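Local coordinates for protein catalase (Bacillus pumilus, PDB 4QOO) that breaks down hydrogen peroxide to water and oxygen at a buried heme, very probably as a tetrameric heme catalase (EC 1.11.1.6), at residues Asp260-Leu265 with Tyr290-Val295; Asn130-Phe135 with Thr179-Asp184; Asp110-Ala115 with Ala192-Ser197. All blocks are in the same frame, centred on the assembly; numbering follows the deposited sequence.

Contact 1 (Asp260-Leu265 with Tyr290-Val295); sequences DLYVQL and YPLQKV
Y262 and V263 pair with K294 and Q293 where two antiparallel strands, 258-267 and 293-302, lie edge to edge in the antiparallel beta-barrel of the heme catalases. V263 and Q293 form the hydrogen-bonded pair: V263 N gives to Q293 O at 2.9 Å, and Q293 N returns a bond to V263 O at 2.8 Å. Further along, V295 N bonds to L261 O (2.8 Å). Y262 and K294 are the neighbouring non-hydrogen-bonded pair, and on their side of the sheet the extended lysine chain puts CG over one face of the tyrosine ring; the closest approach is K294 CB to Y262 CE2, 3.6 Å. K294 NZ pairs chiefly with E70; toward D260 it makes just a long salt bridge (D260 OD2 to K294 NZ, 3.9 Å), and D260 OD1 is held by R297. On the other side V263 CG2 meets V295 CG2 at 3.9 Å. Beyond the ladder the amide of Q264 takes over: its NE2 reaches Y290 O at 2.8 Å, the acceptor lying in the amide plane and the N-H nearly straight on it (164°). NE2 also bonds to W285 O and OE1 to H217, which fixes which way round the amide sits. A water joins L265 N to P291 O. Strand 211-220 flanks 258-267 on its other edge, strand 60-69 flanks 293-302, and F67 of strand 60-69 packs on both L261 and V295.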
# COMPACT_ATOMS: atom_id res chain seq x y z
N ASP A 260 -21.98 20.81 27.08
CA ASP A 260 -23.22 21.19 26.51
C ASP A 260 -23.01 21.76 25.14
O ASP A 260 -22.06 22.51 24.90
CB ASP A 260 -23.91 22.24 27.42
CG ASP A 260 -24.36 21.65 28.74
OD1 ASP A 260 -24.72 20.47 28.78
OD2 ASP A 260 -24.38 22.39 29.74
N LEU A 261 -23.90 21.38 24.25
CA LEU A 261 -23.93 21.89 22.90
C LEU A 261 -24.87 23.08 22.77
O LEU A 261 -26.05 22.97 23.06
CB LEU A 261 -24.38 20.76 21.91
CG LEU A 261 -24.34 21.12 20.44
CD1 LEU A 261 -22.91 21.45 20.01
CD2 LEU A 261 -24.89 20.03 19.55
N TYR A 262 -24.32 24.19 22.26
CA TYR A 262 -25.09 25.37 21.88
C TYR A 262 -24.94 25.65 20.41
O TYR A 262 -23.93 25.35 19.83
CB TYR A 262 -24.56 26.58 22.64
CG TYR A 262 -24.86 26.56 24.10
CD1 TYR A 262 -24.09 25.82 24.96
CD2 TYR A 262 -25.97 27.24 24.62
CE1 TYR A 262 -24.37 25.77 26.31
CE2 TYR A 262 -26.27 27.15 25.95
CZ TYR A 262 -25.45 26.45 26.79
OH TYR A 262 -25.73 26.36 28.12
N VAL A 263 -25.92 26.33 19.83
CA VAL A 263 -25.78 26.84 18.48
C VAL A 263 -26.09 28.31 18.43
O VAL A 263 -26.78 28.84 19.33
CB VAL A 263 -26.68 26.13 17.42
CG1 VAL A 263 -26.23 24.69 17.26
CG2 VAL A 263 -28.14 26.14 17.79
N GLN A 264 -25.53 28.96 17.41
CA GLN A 264 -25.97 30.29 16.99
C GLN A 264 -26.62 30.13 15.66
O GLN A 264 -26.14 29.33 14.84
CB GLN A 264 -24.80 31.26 16.84
CG GLN A 264 -24.08 31.61 18.08
CD GLN A 264 -22.81 32.40 17.77
OE1 GLN A 264 -21.81 31.85 17.29
NE2 GLN A 264 -22.84 33.71 18.12
N LEU A 265 -27.71 30.86 15.45
CA LEU A 265 -28.43 30.78 14.20
C LEU A 265 -28.58 32.15 13.54
O LEU A 265 -28.80 33.14 14.24
CB LEU A 265 -29.82 30.19 14.35
CG LEU A 265 -29.81 28.75 14.76
CD1 LEU A 265 -31.15 28.38 15.36
CD2 LEU A 265 -29.55 27.87 13.54
N TYR A 290 -26.25 37.24 18.06
CA TYR A 290 -26.70 35.90 17.74
C TYR A 290 -26.46 35.04 18.99
O TYR A 290 -25.41 34.40 19.12
CB TYR A 290 -25.89 35.35 16.55
CG TYR A 290 -26.04 36.25 15.36
CD1 TYR A 290 -27.18 36.22 14.59
CD2 TYR A 290 -25.06 37.17 15.05
CE1 TYR A 290 -27.34 37.10 13.52
CE2 TYR A 290 -25.21 38.04 13.99
CZ TYR A 290 -26.35 38.00 13.24
OH TYR A 290 -26.49 38.84 12.16
N PRO A 291 -27.45 35.01 19.89
CA PRO A 291 -27.24 34.40 21.17
C PRO A 291 -27.11 32.87 21.07
O PRO A 291 -27.68 32.22 20.19
CB PRO A 291 -28.51 34.77 21.96
CG PRO A 291 -29.06 35.94 21.25
CD PRO A 291 -28.75 35.72 19.82
N LEU A 292 -26.33 32.33 21.99
CA LEU A 292 -26.18 30.88 22.10
C LEU A 292 -27.48 30.25 22.54
O LEU A 292 -28.14 30.72 23.48
CB LEU A 292 -25.10 30.53 23.10
CG LEU A 292 -23.65 30.91 22.81
CD1 LEU A 292 -22.69 30.19 23.74
CD2 LEU A 292 -23.29 30.50 21.43
N GLN A 293 -27.88 29.21 21.84
CA GLN A 293 -29.14 28.52 22.09
C GLN A 293 -28.82 27.08 22.46
O GLN A 293 -28.10 26.39 21.71
CB GLN A 293 -29.99 28.54 20.83
CG GLN A 293 -30.38 29.95 20.39
CD GLN A 293 -31.46 29.91 19.34
OE1 GLN A 293 -32.46 29.21 19.48
NE2 GLN A 293 -31.25 30.64 18.26
N LYS A 294 -29.27 26.63 23.63
CA LYS A 294 -28.90 25.30 24.09
C LYS A 294 -29.58 24.21 23.27
O LYS A 294 -30.79 24.27 22.99
CB LYS A 294 -29.24 25.13 25.55
CG LYS A 294 -28.62 23.87 26.11
CD LYS A 294 -28.53 23.94 27.61
CE LYS A 294 -27.87 22.67 28.11
NZ LYS A 294 -28.31 22.45 29.51
N VAL A 295 -28.81 23.15 22.94
CA VAL A 295 -29.33 22.00 22.20
C VAL A 295 -29.37 20.76 23.04
O VAL A 295 -30.41 20.08 23.08
CB VAL A 295 -28.53 21.70 20.92
CG1 VAL A 295 -29.13 20.49 20.21
CG2 VAL A 295 -28.53 22.92 20.04
O HOH W 1 -28.42 32.82 17.46

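Contact 2 (Asn130-Phe135 with Thr179-Asp184); sequences NNLPIF and TWLFSD. With HEM (protoporphyrin IX containing Fe), chain E; RCO (resorcinol), chain G.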
# COMPACT_ATOMS: atom_id res chain seq x y z
N ASN A 130 -12.44 22.09 16.51
CA ASN A 130 -11.32 22.35 17.31
C ASN A 130 -11.80 23.05 18.59
O ASN A 130 -12.94 23.52 18.65
CB ASN A 130 -10.32 23.29 16.61
CG ASN A 130 -9.34 22.61 15.66
OD1 ASN A 130 -9.07 21.42 15.72
ND2 ASN A 130 -8.69 23.45 14.83
N ASN A 131 -10.94 23.22 19.57
CA ASN A 131 -11.30 24.07 20.74
C ASN A 131 -11.51 25.52 20.36
O ASN A 131 -12.56 26.10 20.69
CB ASN A 131 -10.29 23.89 21.89
CG ASN A 131 -8.91 24.42 21.57
OD1 ASN A 131 -8.45 24.40 20.41
ND2 ASN A 131 -8.25 24.91 22.58
N LEU A 132 -10.57 26.11 19.61
CA LEU A 132 -10.64 27.54 19.22
C LEU A 132 -11.68 27.71 18.08
O LEU A 132 -11.85 26.82 17.24
CB LEU A 132 -9.28 28.09 18.78
CG LEU A 132 -8.16 27.88 19.81
CD1 LEU A 132 -6.85 28.42 19.24
CD2 LEU A 132 -8.49 28.62 21.10
N PRO A 133 -12.40 28.83 18.06
CA PRO A 133 -13.59 28.93 17.18
C PRO A 133 -13.34 29.51 15.77
O PRO A 133 -14.28 29.62 14.98
CB PRO A 133 -14.54 29.88 17.99
CG PRO A 133 -13.60 30.74 18.71
CD PRO A 133 -12.38 29.91 19.06
N ILE A 134 -12.10 29.85 15.48
CA ILE A 134 -11.71 30.43 14.17
C ILE A 134 -10.46 29.74 13.63
O ILE A 134 -9.95 28.83 14.26
CB ILE A 134 -11.42 31.90 14.29
CG1 ILE A 134 -10.45 32.16 15.45
CG2 ILE A 134 -12.69 32.69 14.56
CD1 ILE A 134 -9.78 33.49 15.36
N PHE A 135 -10.01 30.14 12.47
CA PHE A 135 -8.85 29.51 11.87
C PHE A 135 -7.87 30.56 11.32
O PHE A 135 -8.18 31.71 11.24
CB PHE A 135 -9.27 28.48 10.81
CG PHE A 135 -8.33 27.29 10.70
CD1 PHE A 135 -8.15 26.45 11.76
CD2 PHE A 135 -7.61 27.05 9.54
CE1 PHE A 135 -7.31 25.33 11.68
CE2 PHE A 135 -6.76 25.96 9.45
CZ PHE A 135 -6.61 25.11 10.52
N THR A 179 -4.26 35.83 17.86
CA THR A 179 -4.66 36.57 19.06
C THR A 179 -5.33 35.65 20.11
O THR A 179 -5.19 35.87 21.32
CB THR A 179 -5.49 37.82 18.64
OG1 THR A 179 -4.72 38.56 17.70
CG2 THR A 179 -5.85 38.69 19.79
N TRP A 180 -5.99 34.59 19.66
CA TRP A 180 -6.50 33.56 20.56
C TRP A 180 -5.44 32.53 20.94
O TRP A 180 -5.29 32.16 22.10
CB TRP A 180 -7.68 32.78 19.91
CG TRP A 180 -8.94 33.41 19.74
CD1 TRP A 180 -9.25 34.39 18.86
CD2 TRP A 180 -10.17 33.07 20.43
NE1 TRP A 180 -10.59 34.67 18.93
CE2 TRP A 180 -11.17 33.93 19.93
CE3 TRP A 180 -10.50 32.17 21.47
CZ2 TRP A 180 -12.49 33.91 20.40
CZ3 TRP A 180 -11.82 32.10 21.87
CH2 TRP A 180 -12.79 32.98 21.37
N LEU A 181 -4.68 32.07 19.94
CA LEU A 181 -3.73 30.98 20.16
C LEU A 181 -2.56 31.38 21.07
O LEU A 181 -2.05 30.53 21.80
CB LEU A 181 -3.17 30.51 18.81
CG LEU A 181 -2.20 29.34 18.85
CD1 LEU A 181 -2.93 28.10 19.31
CD2 LEU A 181 -1.63 29.17 17.46
N PHE A 182 -2.20 32.67 21.08
CA PHE A 182 -1.13 33.11 21.95
C PHE A 182 -1.59 33.66 23.29
O PHE A 182 -0.75 34.07 24.11
CB PHE A 182 -0.17 34.04 21.22
CG PHE A 182 0.80 33.28 20.35
CD1 PHE A 182 1.99 32.83 20.86
CD2 PHE A 182 0.49 33.03 19.03
CE1 PHE A 182 2.87 32.12 20.08
CE2 PHE A 182 1.37 32.33 18.23
CZ PHE A 182 2.57 31.90 18.75
N SER A 183 -2.89 33.61 23.55
CA SER A 183 -3.42 33.62 24.94
C SER A 183 -3.03 32.32 25.59
O SER A 183 -2.50 31.42 24.92
CB SER A 183 -4.92 33.82 24.98
OG SER A 183 -5.64 32.63 24.73
N ASP A 184 -3.24 32.17 26.88
CA ASP A 184 -2.89 30.88 27.47
C ASP A 184 -3.84 29.73 26.97
O ASP A 184 -3.58 28.58 27.21
CB ASP A 184 -2.83 30.93 28.98
CG ASP A 184 -1.60 31.71 29.51
OD1 ASP A 184 -0.54 31.83 28.83
OD2 ASP A 184 -1.74 32.21 30.67
CHA HEM E . -7.45 16.08 10.83
CHB HEM E . -7.15 18.38 6.61
CHC HEM E . -8.92 22.38 8.80
CHD HEM E . -9.92 19.79 12.75
C1A HEM E . -7.20 16.37 9.52
C2A HEM E . -6.60 15.46 8.61
C3A HEM E . -6.50 16.10 7.41
C4A HEM E . -7.06 17.41 7.59
CMA HEM E . -5.98 15.53 6.11
CAA HEM E . -6.19 14.02 8.93
CBA HEM E . -7.50 13.22 9.18
CGA HEM E . -7.41 11.69 9.24
O1A HEM E . -8.38 10.99 9.63
O2A HEM E . -6.37 11.13 8.84
C1B HEM E . -7.59 19.70 6.88
C2B HEM E . -7.61 20.73 5.89
C3B HEM E . -8.06 21.84 6.49
C4B HEM E . -8.39 21.47 7.89
CMB HEM E . -7.19 20.66 4.44
CAB HEM E . -8.31 23.16 5.89
CBB HEM E . -8.42 23.24 4.56
C1C HEM E . -9.39 22.01 10.06
C2C HEM E . -10.33 22.72 10.81
C3C HEM E . -10.58 21.99 11.94
C4C HEM E . -9.85 20.80 11.86
CMC HEM E . -10.89 24.05 10.49
CAC HEM E . -11.53 22.26 12.96
CBC HEM E . -12.53 23.03 12.64
C1D HEM E . -9.29 18.57 12.50
C2D HEM E . -9.30 17.54 13.53
C3D HEM E . -8.61 16.49 13.01
C4D HEM E . -8.17 16.92 11.66
CMD HEM E . -10.01 17.73 14.85
CAD HEM E . -8.34 15.18 13.71
CBD HEM E . -9.55 14.23 13.55
CGD HEM E . -9.21 12.93 14.24
O1D HEM E . -9.40 12.85 15.48
O2D HEM E . -8.70 11.99 13.53
NA HEM E . -7.51 17.54 8.89
NB HEM E . -8.10 20.20 8.00
NC HEM E . -9.21 20.82 10.67
ND HEM E . -8.62 18.18 11.40
FE HEM E . -8.39 19.14 9.78
C1 RCO G . 0.69 26.40 16.41
C2 RCO G . 1.69 26.05 17.30
C3 RCO G . 2.67 27.03 17.68
C4 RCO G . 2.65 28.31 17.14
C5 RCO G . 1.67 28.61 16.27
C6 RCO G . 0.70 27.68 15.91
O1 RCO G . -0.34 25.60 16.02
O3 RCO G . 3.67 26.73 18.54
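L132 and W180 are the closest backbone pair here, yet their CA atoms stand 7.4 Å apart, because an irregular loop, 130-135, meets the last turn of helix 175-181 through side chains alone. The W180 indole takes most of the contact. P133 points its CD-CG edge at one face of the six-membered ring: CD stands 3.7 Å from the centroid and 15° off the normal, a CH-pi contact, and P133 CG lies 3.6 Å from W180 CH2. I134 covers the pyrrole end, its CG1 over the ring face. CG1 is set between the backbone N and the carbonyl carbon (chi1 50°), which places I134 CD1 beside W180 CD1, 3.7 Å away. L132 straddles two partners: CD2 lies 4.1 Å from W180 CE3, the two side chains running in opposite directions, while CD1 meets L181 CD1 at 3.9 Å, the two leucines crossing at about a right angle. The other branch of L181, CD2, packs on the bound resorcinol. Where the helix ends, W180 O accepts from both S183 OG (2.7 Å) and S183 N, tying the following turn down. At the loop's far end F135 has a heme methyl, CMC, over one ring face. The loop thus bridges heme and helix: F135 also packs on F143 and M146 of helix 143-150, K428 makes a cation-pi contact with W180, and F182 packs against helix 434-448.

Contact 3 (Asp110-Ala115 with Ala192-Ser197); sequences DPRGFA and AEMRGS. With RCO (resorcinol), chain G; HEM (protoporphyrin IX containing Fe), chain E.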
# COMPACT_ATOMS: atom_id res chain seq x y z
N ASP A 110 -0.83 24.85 20.59
CA ASP A 110 -1.50 24.32 19.37
C ASP A 110 -2.99 24.49 19.61
O ASP A 110 -3.47 24.31 20.74
CB ASP A 110 -1.24 22.78 19.18
CG ASP A 110 -0.35 22.42 17.95
OD1 ASP A 110 0.08 23.30 17.11
OD2 ASP A 110 -0.02 21.14 17.83
N PRO A 111 -3.75 24.62 18.52
CA PRO A 111 -5.17 24.26 18.67
C PRO A 111 -5.34 22.82 19.10
O PRO A 111 -4.43 22.02 18.89
CB PRO A 111 -5.72 24.43 17.26
CG PRO A 111 -4.70 25.22 16.55
CD PRO A 111 -3.41 24.86 17.12
N ARG A 112 -6.47 22.50 19.71
CA ARG A 112 -6.78 21.13 20.01
C ARG A 112 -7.98 20.67 19.15
O ARG A 112 -8.97 21.38 19.04
CB ARG A 112 -7.14 21.01 21.50
CG ARG A 112 -6.02 20.49 22.38
CD ARG A 112 -4.77 21.32 22.27
NE ARG A 112 -3.73 20.89 23.20
CZ ARG A 112 -2.55 21.51 23.33
NH1 ARG A 112 -2.25 22.55 22.55
NH2 ARG A 112 -1.65 21.07 24.19
N GLY A 113 -7.83 19.51 18.54
CA GLY A 113 -8.96 18.85 17.85
C GLY A 113 -10.02 18.37 18.79
O GLY A 113 -9.73 17.90 19.92
N PHE A 114 -11.24 18.38 18.28
CA PHE A 114 -12.43 18.05 19.04
C PHE A 114 -13.38 17.49 18.02
O PHE A 114 -14.23 18.16 17.46
CB PHE A 114 -13.00 19.35 19.69
CG PHE A 114 -13.94 19.12 20.81
CD1 PHE A 114 -15.02 18.22 20.70
CD2 PHE A 114 -13.88 19.92 21.96
CE1 PHE A 114 -15.92 18.07 21.76
CE2 PHE A 114 -14.77 19.75 23.00
CZ PHE A 114 -15.78 18.81 22.93
N ALA A 115 -13.21 16.20 17.72
CA ALA A 115 -13.88 15.55 16.61
C ALA A 115 -14.94 14.61 17.19
O ALA A 115 -14.60 13.74 17.96
CB ALA A 115 -12.86 14.79 15.76
N ALA A 192 -10.51 17.72 28.89
CA ALA A 192 -11.81 17.84 29.55
C ALA A 192 -12.14 19.29 29.86
O ALA A 192 -13.26 19.73 29.67
CB ALA A 192 -11.85 16.99 30.80
N GLU A 193 -11.13 20.09 30.17
CA GLU A 193 -11.33 21.46 30.68
C GLU A 193 -11.06 22.44 29.53
O GLU A 193 -10.18 23.26 29.59
CB GLU A 193 -10.44 21.70 31.89
CG GLU A 193 -10.80 20.89 33.13
CD GLU A 193 -9.88 21.15 34.28
OE1 GLU A 193 -9.02 20.30 34.55
OE2 GLU A 193 -10.01 22.18 34.98
N MET A 194 -11.83 22.28 28.48
CA MET A 194 -11.52 22.77 27.13
C MET A 194 -12.79 23.03 26.38
O MET A 194 -13.76 22.27 26.48
CB MET A 194 -10.70 21.69 26.40
CG MET A 194 -10.11 22.13 25.10
SD MET A 194 -9.19 20.73 24.33
CE MET A 194 -10.41 19.60 23.72
N ARG A 195 -12.80 24.13 25.62
CA ARG A 195 -13.87 24.53 24.75
C ARG A 195 -13.89 23.63 23.52
O ARG A 195 -12.90 22.99 23.22
CB ARG A 195 -13.53 25.98 24.34
CG ARG A 195 -14.51 26.78 23.56
CD ARG A 195 -13.83 28.04 22.99
NE ARG A 195 -13.05 28.83 23.97
CZ ARG A 195 -13.48 29.91 24.64
NH1 ARG A 195 -14.70 30.39 24.42
NH2 ARG A 195 -12.69 30.54 25.51
N GLY A 196 -15.03 23.54 22.85
CA GLY A 196 -15.11 23.00 21.52
C GLY A 196 -15.85 23.97 20.61
O GLY A 196 -16.77 24.68 21.06
N SER A 197 -15.53 23.94 19.33
CA SER A 197 -16.12 24.79 18.33
C SER A 197 -16.24 24.04 16.98
O SER A 197 -15.34 23.36 16.59
CB SER A 197 -15.26 25.99 18.14
OG SER A 197 -14.93 26.65 19.37
C1 RCO G . 0.69 26.40 16.41
C2 RCO G . 1.69 26.05 17.30
C3 RCO G . 2.67 27.03 17.68
C4 RCO G . 2.65 28.31 17.14
C5 RCO G . 1.67 28.61 16.27
C6 RCO G . 0.70 27.68 15.91
O1 RCO G . -0.34 25.60 16.02
O3 RCO G . 3.67 26.73 18.54
CHA HEM E . -7.45 16.08 10.83
CHB HEM E . -7.15 18.38 6.61
CHC HEM E . -8.92 22.38 8.80
CHD HEM E . -9.92 19.79 12.75
C1A HEM E . -7.20 16.37 9.52
C2A HEM E . -6.60 15.46 8.61
C3A HEM E . -6.50 16.10 7.41
C4A HEM E . -7.06 17.41 7.59
CMA HEM E . -5.98 15.53 6.11
CAA HEM E . -6.19 14.02 8.93
CBA HEM E . -7.50 13.22 9.18
CGA HEM E . -7.41 11.69 9.24
O1A HEM E . -8.38 10.99 9.63
O2A HEM E . -6.37 11.13 8.84
C1B HEM E . -7.59 19.70 6.88
C2B HEM E . -7.61 20.73 5.89
C3B HEM E . -8.06 21.84 6.49
C4B HEM E . -8.39 21.47 7.89
CMB HEM E . -7.19 20.66 4.44
CAB HEM E . -8.31 23.16 5.89
CBB HEM E . -8.42 23.24 4.56
C1C HEM E . -9.39 22.01 10.06
C2C HEM E . -10.33 22.72 10.81
C3C HEM E . -10.58 21.99 11.94
C4C HEM E . -9.85 20.80 11.86
CMC HEM E . -10.89 24.05 10.49
CAC HEM E . -11.53 22.26 12.96
CBC HEM E . -12.53 23.03 12.64
C1D HEM E . -9.29 18.57 12.50
C2D HEM E . -9.30 17.54 13.53
C3D HEM E . -8.61 16.49 13.01
C4D HEM E . -8.17 16.92 11.66
CMD HEM E . -10.01 17.73 14.85
CAD HEM E . -8.34 15.18 13.71
CBD HEM E . -9.55 14.23 13.55
CGD HEM E . -9.21 12.93 14.24
O1D HEM E . -9.40 12.85 15.48
O2D HEM E . -8.70 11.99 13.53
NA HEM E . -7.51 17.54 8.89
NB HEM E . -8.10 20.20 8.00
NC HEM E . -9.21 20.82 10.67
ND HEM E . -8.62 18.18 11.40
FE HEM E . -8.39 19.14 9.78
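D110 OD1 accepts a 2.6 Å hydrogen bond from resorcinol O1, while D110 OD2 takes the backbone N-H groups of V98 and I99, so the carboxylate is gripped at both oxygens and its turn is fixed. The bound resorcinol probably marks part of the channel to the heme, as in related catalases. The backbone oxygen of the same residue is used as well: R112 NH1 bonds to D110 O at 2.8 Å, with the oxygen close to the guanidinium plane. That head is also held by the carbonyls of L108 and E106, so a buried cation is met by several backbone oxygens. The arginine chain, bent at chi2, turns its CB and CG to segment 192-197, where M194 SD sits 3.5 Å from R112 CB. M194 crosses the arginine at about a right angle, and its bend at chi3 (73°) carries CE over to F114, 3.9 Å from CD2. A chi1 of -162° turns the F114 ring to the backbone of 192-197, CG lying opposite the N. F114 CD2 lies 3.3 Å from G196 CA, a tight fit. The oxygen of R195 comes to the ring edge near its plane, 3.5 Å from F114 CD2, and has no hydrogen-bond partner in the model. G113 lies by the heme, with its CA 3.4 Å from the heme methyl CMD. Around the contact, strand 113-120 pairs with 88-96 and 123-130 and the F114 ring stacks on W218 of strand 211-220, while helix 175-181 touches P111 through M177 and L181, and W180 meets R195.

All three contacts lie within the catalase family region. Contacts 2 and 3 adjoin, their centres about 10 Å apart: N130 O is 2.7 Å from S197 N and N131 N is 2.8 Å from R112 O, both probably hydrogen bonds. Both touch the heme and the resorcinol, and both segments of contact 2 fall, in sequence, between the two of contact 3. Contact 1 comes later in the chain, its centre about 17 Å from that of contact 3 and 19 Å from that of contact 2. It shares the large antiparallel sheet with contact 3. Contact 1 thus ties strands in the outer part of the barrel, while contacts 2 and 3 join the heme's surroundings to helix 175-181.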